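Local coordinates for PKS_KS domain-containing protein (Photorhabdus luminescens subsp. laumondii, PDB 6SMO), which probably acts as the ketosynthase subunit of a polyketide or fatty-acid assembly line, condensing acyl units into a poly-beta-keto chain such as the bound dodecanal ligand, at residues G288-N293 against A309-M314; P359-K364 against D407-Q412. All blocks are in the same frame, centred on the assembly; numbering follows the deposited sequence.

Contact 1 (G288-N293 against A309-M314); sequences GYASVN and ARCIDM
The guanidinium of Arg310 is the flat group of this contact, and Val292 CG1 lies over one of its faces, 3.4 Å from Arg310 NH1. Arg310 also packs on Asn94 of the partner ketosynthase-like subunit. A bend at chi3 (98°) turns the arginine back over the valine. The same methyl, Val292 CG1, meets Met314 CE at 3.3 Å, the thioether chain folding back at its own chi3 (-63°). The other branch, Val292 CG2, rests on Cys311 CB (3.7 Å). Two residues earlier on the strand, Ala290 CB sits alongside Met314 CB at 3.8 Å, while Cys311 SG lies over the Ala290 peptide. No hydrogen bond crosses between the segments, so side-chain packing joins helix to strand. Alternation sends Ala290 and Val292 toward the helix; Tyr289 and Ser291 point away, Tyr289 to helix 193-206 and Ser291 OG to Lys153 of the partner subunit. The two axes come within 7.1 Å at 153°, nearly antiparallel, as expected of a helix returning after its strand. Strand 284-293, helix 306-319 and the parallel strand 326-330 thus form a beta-alpha-beta crossover in the C-terminal half of the thiolase fold.

Contact 2 (P359-K364 against D407-Q412); sequences PINSLK and DYIPNQ
A single backbone hydrogen bond ties strand 360-361 to the irregular segment 407-412: Ile360 N donates to Asp407 O at 3.0 Å, with 150° at the hydrogen and the donor somewhat tilted from the carbonyl plane. One residue on, Tyr408 CA approaches Ile360 O at 3.0 Å in a CA-H...O contact. The ring of Tyr408 turns an edge to that same oxygen, which lies near the ring plane, and its hydroxyl bonds to Ser344. Apolar packing is carried chiefly by Ile409, whose CD1 reaches Pro359 CB at 3.5 Å and Asn361 CB at 3.8 Å. CG1 of Ile409 stands beside the backbone N, opposite the carbonyl carbon (chi1 -41°), and this carries the delta methyl against the proline and over a face of the Ile360 peptide. A looser apolar contact joins Ile360 CB to Tyr408 CD1 at 4.3 Å. Polar bonds within the segments shape both partners. Asp407 OD1 accepts from Ile409 N at 3.1 Å on the anti side of the carboxylate, 32° out of its plane, closing an Asx turn that presents the Asp407 carbonyl and the Ile409 side chain to the strand. Asn361 is held by Tyr328, His392 and Glu385 through its ND2. After the strand the chain turns, with a weak Ser362 OG cap on Lys364 N, into helix 364-367. The arrangement is an Asx-turn loop laid against the strand at one end of the mixed sheet of a thiolase-fold ketosynthase, 360-361, from which the chain runs on toward the pocket that holds the bound pentaoxo-dodecanal, to which His369 belongs.

Overall arrangement
Both contacts belong to the C-terminal half of the ketosynthase and reach the same sheet, where strands 284-293 and 360-361 are separated by 431-438, 420-427 and 326-330. Both segments of contact 1 precede those of contact 2 in the sequence. Their centres are 22 Å apart and their nearest atoms about 9 Å, without touching. Contact 1 sets helix 306-319 next to the partner subunit; contact 2 brings in a loop, arriving after helix 372-388 and strand 390-391, untouched by any other chain of the assembly. One contact thus packs a helix on a face of the sheet at an inner strand; the other lines its end strand with a loop.

Contact 1 (G288-N293 against A309-M314)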
loop_
_atom_site.group_PDB
_atom_site.type_symbol
_atom_site.label_atom_id
_atom_site.label_comp_id
_atom_site.label_asym_id
_atom_site.label_seq_id
_atom_site.Cartn_x
_atom_site.Cartn_y
_atom_site.Cartn_z
ATOM N N GLY B 288 -16.837 12.390 2.595
ATOM C CA GLY B 288 -15.509 12.732 3.144
ATOM C C GLY B 288 -14.599 11.525 3.297
ATOM O O GLY B 288 -15.107 10.388 3.289
ATOM N N TYR B 289 -13.296 11.784 3.444
ATOM C CA TYR B 289 -12.217 10.777 3.622
ATOM C C TYR B 289 -11.135 11.351 4.543
ATOM O O TYR B 289 -10.882 12.572 4.493
ATOM C CB TYR B 289 -11.627 10.379 2.265
ATOM C CG TYR B 289 -10.315 9.637 2.334
ATOM C CD1 TYR B 289 -10.265 8.305 2.707
ATOM C CD2 TYR B 289 -9.118 10.267 2.028
ATOM C CE1 TYR B 289 -9.065 7.614 2.776
ATOM C CE2 TYR B 289 -7.909 9.592 2.087
ATOM C CZ TYR B 289 -7.882 8.260 2.464
ATOM O OH TYR B 289 -6.697 7.585 2.527
ATOM N N ALA B 290 -10.519 10.489 5.356
ATOM C CA ALA B 290 -9.374 10.812 6.240
ATOM C C ALA B 290 -8.559 9.542 6.498
ATOM O O ALA B 290 -9.145 8.441 6.450
ATOM C CB ALA B 290 -9.869 11.424 7.528
ATOM N N SER B 291 -7.256 9.696 6.754
ATOM C CA SER B 291 -6.305 8.590 7.032
ATOM C C SER B 291 -5.199 9.077 7.975
ATOM O O SER B 291 -4.722 10.214 7.793
ATOM C CB SER B 291 -5.734 8.039 5.753
ATOM O OG SER B 291 -5.020 6.835 5.997
ATOM N N VAL B 292 -4.819 8.239 8.945
ATOM C CA VAL B 292 -3.787 8.542 9.981
ATOM C C VAL B 292 -2.882 7.318 10.154
ATOM O O VAL B 292 -3.159 6.278 9.519
ATOM C CB VAL B 292 -4.435 8.943 11.322
ATOM C CG1 VAL B 292 -5.294 10.190 11.187
ATOM C CG2 VAL B 292 -5.241 7.803 11.928
ATOM N N ASN B 293 -1.846 7.453 10.988
ATOM C CA ASN B 293 -0.955 6.348 11.430
ATOM C C ASN B 293 -1.110 6.171 12.945
ATOM O O ASN B 293 -1.405 7.171 13.632
ATOM C CB ASN B 293 0.508 6.600 11.051
ATOM C CG ASN B 293 0.714 6.816 9.568
ATOM O OD1 ASN B 293 0.143 6.102 8.745
ATOM N ND2 ASN B 293 1.535 7.792 9.215
ATOM N N ALA B 309 -10.111 6.878 16.422
ATOM C CA ALA B 309 -11.082 7.893 16.896
ATOM C C ALA B 309 -10.777 9.251 16.253
ATOM O O ALA B 309 -11.738 9.954 15.881
ATOM C CB ALA B 309 -11.058 7.979 18.403
ATOM N N ARG B 310 -9.492 9.604 16.129
ATOM C CA ARG B 310 -9.031 10.878 15.511
ATOM C C ARG B 310 -9.316 10.840 14.003
ATOM O O ARG B 310 -9.685 11.895 13.452
ATOM C CB ARG B 310 -7.542 11.124 15.785
ATOM C CG ARG B 310 -7.150 12.594 15.748
ATOM C CD ARG B 310 -5.685 12.855 16.049
ATOM N NE ARG B 310 -4.884 13.021 14.841
ATOM C CZ ARG B 310 -4.174 12.066 14.240
ATOM N NH1 ARG B 310 -3.487 12.352 13.145
ATOM N NH2 ARG B 310 -4.142 10.834 14.722
ATOM N N CYS B 311 -9.157 9.671 13.373
ATOM C CA CYS B 311 -9.388 9.436 11.920
ATOM C C CYS B 311 -10.873 9.627 11.584
ATOM O O CYS B 311 -11.162 10.247 10.542
ATOM C CB CYS B 311 -8.935 8.041 11.505
ATOM S SG CYS B 311 -8.767 7.845 9.712
ATOM N N ILE B 312 -11.770 9.108 12.431
ATOM C CA ILE B 312 -13.252 9.263 12.303
ATOM C C ILE B 312 -13.597 10.755 12.398
ATOM O O ILE B 312 -14.437 11.218 11.600
ATOM C CB ILE B 312 -14.002 8.437 13.371
ATOM C CG1 ILE B 312 -13.789 6.931 13.193
ATOM C CG2 ILE B 312 -15.484 8.784 13.382
ATOM C CD1 ILE B 312 -14.047 6.121 14.444
ATOM N N ASP B 313 -12.971 11.465 13.343
ATOM C CA ASP B 313 -13.218 12.905 13.630
ATOM C C ASP B 313 -12.824 13.747 12.410
ATOM O O ASP B 313 -13.600 14.655 12.049
ATOM C CB ASP B 313 -12.461 13.357 14.882
ATOM C CG ASP B 313 -12.904 14.712 15.408
ATOM O OD1 ASP B 313 -14.112 14.870 15.672
ATOM O OD2 ASP B 313 -12.037 15.599 15.544
ATOM N N MET B 314 -11.668 13.458 11.802
ATOM C CA MET B 314 -11.113 14.226 10.653
ATOM C C MET B 314 -11.918 13.925 9.382
ATOM O O MET B 314 -12.027 14.833 8.536
ATOM C CB MET B 314 -9.634 13.899 10.420
ATOM C CG MET B 314 -8.715 14.496 11.472
ATOM S SD MET B 314 -7.057 14.862 10.844
ATOM C CE MET B 314 -6.494 13.216 10.415
#

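Contact 2 (P359-K364 against D407-Q412)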
loop_
_atom_site.group_PDB
_atom_site.type_symbol
_atom_site.label_atom_id
_atom_site.label_comp_id
_atom_site.label_asym_id
_atom_site.label_seq_id
_atom_site.Cartn_x
_atom_site.Cartn_y
_atom_site.Cartn_z
ATOM N N PRO B 359 -26.393 0.814 15.169
ATOM C CA PRO B 359 -26.045 -0.485 14.588
ATOM C C PRO B 359 -24.654 -0.474 13.935
ATOM O O PRO B 359 -24.408 0.369 13.090
ATOM C CB PRO B 359 -27.141 -0.734 13.536
ATOM C CG PRO B 359 -28.281 0.171 13.952
ATOM C CD PRO B 359 -27.609 1.379 14.566
ATOM N N ILE B 360 -23.784 -1.398 14.358
ATOM C CA ILE B 360 -22.399 -1.595 13.834
ATOM C C ILE B 360 -22.288 -3.043 13.344
ATOM O O ILE B 360 -22.709 -3.935 14.094
ATOM C CB ILE B 360 -21.353 -1.283 14.927
ATOM C CG1 ILE B 360 -21.568 0.097 15.556
ATOM C CG2 ILE B 360 -19.939 -1.433 14.385
ATOM C CD1 ILE B 360 -21.026 0.223 16.959
ATOM N N ASN B 361 -21.751 -3.277 12.143
ATOM C CA ASN B 361 -21.623 -4.647 11.572
ATOM C C ASN B 361 -20.244 -4.845 10.934
ATOM O O ASN B 361 -19.535 -3.845 10.698
ATOM C CB ASN B 361 -22.739 -4.968 10.574
ATOM C CG ASN B 361 -22.827 -3.997 9.416
ATOM O OD1 ASN B 361 -21.997 -3.100 9.278
ATOM N ND2 ASN B 361 -23.834 -4.167 8.575
ATOM N N SER B 362 -19.897 -6.111 10.685
ATOM C CA SER B 362 -18.691 -6.567 9.949
ATOM C C SER B 362 -19.112 -7.603 8.900
ATOM O O SER B 362 -19.754 -8.599 9.287
ATOM C CB SER B 362 -17.666 -7.135 10.895
ATOM O OG SER B 362 -16.541 -7.634 10.186
ATOM N N LEU B 363 -18.768 -7.373 7.630
ATOM C CA LEU B 363 -19.088 -8.288 6.501
ATOM C C LEU B 363 -18.148 -9.500 6.538
ATOM O O LEU B 363 -18.502 -10.534 5.939
ATOM C CB LEU B 363 -18.956 -7.535 5.175
ATOM C CG LEU B 363 -19.649 -8.188 3.979
ATOM C CD1 LEU B 363 -21.154 -7.980 4.045
ATOM C CD2 LEU B 363 -19.095 -7.654 2.668
ATOM N N LYS B 364 -17.006 -9.376 7.224
ATOM C CA LYS B 364 -15.943 -10.418 7.299
ATOM C C LYS B 364 -16.446 -11.658 8.053
ATOM O O LYS B 364 -15.747 -12.688 7.998
ATOM C CB LYS B 364 -14.684 -9.855 7.966
ATOM C CG LYS B 364 -13.963 -8.766 7.182
ATOM C CD LYS B 364 -12.681 -8.305 7.842
ATOM C CE LYS B 364 -11.955 -7.218 7.076
ATOM N NZ LYS B 364 -12.686 -5.930 7.106
ATOM N N ASP B 407 -24.111 -2.395 19.931
ATOM C CA ASP B 407 -25.075 -3.122 19.060
ATOM C C ASP B 407 -24.333 -3.575 17.799
ATOM O O ASP B 407 -23.933 -2.700 17.008
ATOM C CB ASP B 407 -26.288 -2.244 18.728
ATOM C CG ASP B 407 -27.368 -2.935 17.910
ATOM O OD1 ASP B 407 -27.194 -4.128 17.584
ATOM O OD2 ASP B 407 -28.379 -2.271 17.604
ATOM N N TYR B 408 -24.154 -4.890 17.624
ATOM C CA TYR B 408 -23.386 -5.502 16.506
ATOM C C TYR B 408 -24.321 -6.242 15.538
ATOM O O TYR B 408 -23.801 -6.899 14.611
ATOM C CB TYR B 408 -22.291 -6.423 17.049
ATOM C CG TYR B 408 -21.283 -5.719 17.920
ATOM C CD1 TYR B 408 -20.509 -4.683 17.421
ATOM C CD2 TYR B 408 -21.107 -6.078 19.247
ATOM C CE1 TYR B 408 -19.586 -4.022 18.217
ATOM C CE2 TYR B 408 -20.188 -5.429 20.054
ATOM C CZ TYR B 408 -19.423 -4.399 19.539
ATOM O OH TYR B 408 -18.516 -3.755 20.329
ATOM N N ILE B 409 -25.642 -6.129 15.728
ATOM C CA ILE B 409 -26.683 -6.699 14.819
ATOM C C ILE B 409 -26.408 -8.191 14.642
ATOM O O ILE B 409 -26.102 -8.643 13.539
ATOM C CB ILE B 409 -26.695 -5.953 13.468
ATOM C CG1 ILE B 409 -26.541 -4.438 13.640
ATOM C CG2 ILE B 409 -27.941 -6.297 12.665
ATOM C CD1 ILE B 409 -25.715 -3.796 12.556
ATOM N N PRO B 410 -26.494 -9.003 15.721
ATOM C CA PRO B 410 -26.067 -10.401 15.665
ATOM C C PRO B 410 -27.049 -11.331 14.936
ATOM O O PRO B 410 -28.207 -11.372 15.314
ATOM C CB PRO B 410 -25.954 -10.778 17.150
ATOM C CG PRO B 410 -26.998 -9.918 17.830
ATOM C CD PRO B 410 -26.999 -8.619 17.050
ATOM N N ASN B 411 -26.562 -12.020 13.896
ATOM C CA ASN B 411 -27.178 -13.225 13.270
ATOM C C ASN B 411 -28.291 -12.822 12.292
ATOM O O ASN B 411 -28.199 -13.233 11.118
ATOM C CB ASN B 411 -27.648 -14.226 14.330
ATOM C CG ASN B 411 -26.535 -14.656 15.264
ATOM O OD1 ASN B 411 -25.369 -14.698 14.874
ATOM N ND2 ASN B 411 -26.880 -14.975 16.500
ATOM N N GLN B 412 -29.302 -12.071 12.746
ATOM C CA GLN B 412 -30.455 -11.623 11.914
ATOM C C GLN B 412 -30.360 -10.112 11.665
ATOM O O GLN B 412 -30.204 -9.359 12.645
ATOM C CB GLN B 412 -31.783 -11.982 12.587
ATOM C CG GLN B 412 -32.279 -13.384 12.252
ATOM C CD GLN B 412 -32.770 -13.521 10.829
ATOM O OE1 GLN B 412 -33.176 -12.553 10.189
ATOM N NE2 GLN B 412 -32.745 -14.743 10.322
#